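Local coordinates for eukaryotic translation initiation factor 2D (PDB 5W2F), which delivers initiator tRNA to the P-site of the eukaryotic ribosome without requiring GTP, and is represented by its C-terminal part, at residues A[115-120]-A[125-130]. Numbering follows the deposited sequence. Where two conformers were deposited one is given.
Sequences ITLAQR and KVTVVR. With FMT (formic acid), chain D.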
# COMPACT_ATOMS: atom_id res chain seq x y z
N ILE A 115 -11.26 11.18 7.05
CA ILE A 115 -12.61 11.62 7.42
C ILE A 115 -12.49 13.02 7.99
O ILE A 115 -11.80 13.21 8.99
CB ILE A 115 -13.25 10.73 8.48
CG1 ILE A 115 -13.26 9.26 8.06
CG2 ILE A 115 -14.65 11.21 8.82
CD1 ILE A 115 -13.32 8.33 9.23
N THR A 116 -13.14 13.99 7.34
CA THR A 116 -12.98 15.36 7.71
C THR A 116 -14.33 16.07 7.81
O THR A 116 -15.19 15.89 6.95
CB THR A 116 -12.08 15.99 6.64
OG1 THR A 116 -10.88 15.20 6.50
CG2 THR A 116 -11.78 17.42 6.98
N LEU A 117 -14.46 16.91 8.83
CA LEU A 117 -15.60 17.81 8.97
C LEU A 117 -15.26 19.09 8.25
O LEU A 117 -14.14 19.58 8.35
CB LEU A 117 -15.88 18.07 10.45
CG LEU A 117 -16.40 16.84 11.17
CD1 LEU A 117 -16.31 17.01 12.68
CD2 LEU A 117 -17.83 16.52 10.75
N ALA A 118 -16.24 19.63 7.54
CA ALA A 118 -16.06 20.84 6.77
C ALA A 118 -17.33 21.66 6.78
O ALA A 118 -18.39 21.17 7.17
CB ALA A 118 -15.68 20.51 5.33
N GLN A 119 -17.17 22.92 6.41
CA GLN A 119 -18.30 23.83 6.27
C GLN A 119 -18.71 24.00 4.81
O GLN A 119 -17.88 24.34 3.99
CB GLN A 119 -17.92 25.18 6.83
CG GLN A 119 -17.71 25.17 8.33
CD GLN A 119 -18.97 24.78 9.08
OE1 GLN A 119 -20.08 25.14 8.70
NE2 GLN A 119 -18.80 24.02 10.14
N ARG A 120 -19.98 23.73 4.51
CA ARG A 120 -20.57 23.96 3.17
C ARG A 120 -21.31 25.30 3.07
O ARG A 120 -21.63 25.77 1.97
CB ARG A 120 -21.51 22.80 2.80
CG ARG A 120 -20.84 21.69 2.00
CD ARG A 120 -20.82 22.02 0.52
NE ARG A 120 -20.28 20.93 -0.30
CZ ARG A 120 -20.18 20.97 -1.63
NH1 ARG A 120 -20.58 22.03 -2.32
NH2 ARG A 120 -19.68 19.92 -2.27
N LYS A 125 -22.49 21.98 8.40
CA LYS A 125 -21.36 21.09 8.52
C LYS A 125 -21.63 19.88 7.66
O LYS A 125 -22.78 19.44 7.51
CB LYS A 125 -21.23 20.71 9.99
CG LYS A 125 -19.96 20.04 10.42
CD LYS A 125 -19.84 20.02 11.94
CE LYS A 125 -19.04 21.18 12.51
NZ LYS A 125 -18.90 21.06 14.00
N VAL A 126 -20.57 19.37 7.06
CA VAL A 126 -20.59 18.13 6.31
C VAL A 126 -19.40 17.26 6.69
O VAL A 126 -18.41 17.76 7.22
CB VAL A 126 -20.58 18.36 4.78
CG1 VAL A 126 -21.85 19.08 4.36
CG2 VAL A 126 -19.30 19.07 4.32
N THR A 127 -19.55 15.97 6.43
CA THR A 127 -18.51 14.97 6.67
C THR A 127 -18.03 14.46 5.32
O THR A 127 -18.85 14.08 4.48
CB THR A 127 -19.06 13.82 7.53
OG1 THR A 127 -19.62 14.36 8.73
CG2 THR A 127 -18.00 12.83 7.89
N VAL A 128 -16.72 14.50 5.11
CA VAL A 128 -16.12 14.14 3.82
C VAL A 128 -15.16 12.98 4.02
O VAL A 128 -14.30 13.03 4.90
CB VAL A 128 -15.41 15.35 3.20
CG1 VAL A 128 -14.78 14.98 1.87
CG2 VAL A 128 -16.36 16.56 3.10
N VAL A 129 -15.32 11.94 3.20
CA VAL A 129 -14.58 10.69 3.36
C VAL A 129 -13.82 10.36 2.08
O VAL A 129 -14.44 10.13 1.03
CB VAL A 129 -15.51 9.52 3.74
CG1 VAL A 129 -14.68 8.29 4.11
CG2 VAL A 129 -16.45 9.93 4.87
N ARG A 130 -12.48 10.36 2.19
CA ARG A 130 -11.57 10.14 1.07
C ARG A 130 -10.83 8.81 1.24
O ARG A 130 -10.55 8.40 2.36
CB ARG A 130 -10.53 11.30 1.09
CG ARG A 130 -9.39 11.20 0.09
CD ARG A 130 -8.43 12.35 0.26
NE ARG A 130 -9.05 13.63 -0.14
CZ ARG A 130 -8.90 14.24 -1.31
NH1 ARG A 130 -8.12 13.75 -2.25
NH2 ARG A 130 -9.57 15.35 -1.54
C FMT D . -22.00 20.08 15.28
O1 FMT D . -21.35 19.09 15.02
O2 FMT D . -21.35 21.23 15.27
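The β-hairpin of strands 113-121 and 124-130 in the SUI1 domain is an antiparallel ladder in which Ile115 to Gln119 run alongside Val129 to Lys125. Its hydrogen-bonded pairs are Thr116–Val128 and Ala118–Val126, and each is closed by two backbone bonds. Val128 N reaches Thr116 O at 2.8 Å, and Val126 N reaches Ala118 O at the same length. Between them sits the non-hydrogen-bonded pair Leu117–Thr127, with Ile115–Val129 and Gln119–Lys125 at the two ends; Leu117 CA also lends a C-H to Val126 O (3.3 Å), an acceptor already bonded to Ala118 N.

Alternation then gives the hairpin two different faces. Ile115, Leu117 and Val129 pack on helix 175-185, the α/β packing of a SUI1 fold, and Thr127 shares their face. Here Ile115 and Thr127 lie side by side, their CG2 methyls 3.8 Å apart. Thr127 OG1 lies beside its backbone N (chi1 -55°), which leaves CG2 to meet Ile115, and Leu117 CD2 packs against OG1 at 3.5 Å; that buried hydroxyl is hydrogen-bonded to Gly172 O and Gln174 N. Towards the turn the same face becomes polar: Lys125, bent at chi3 (-95°), brings NZ to O2 of a formic acid molecule, probably from the crystallisation liquor, which Asn173 also binds.

On the other face, Ala118 CB touches Val126 CG2 at 4.0 Å. Where the strand turns its corner, the aliphatic part of Arg120 crosses Val126 at a slant, CG lying 3.7 Å from Val126 CG1 and nearly as close to CG2, while the guanidinium NH2 extends beyond to Gln169 on the neighbouring strand 166-171.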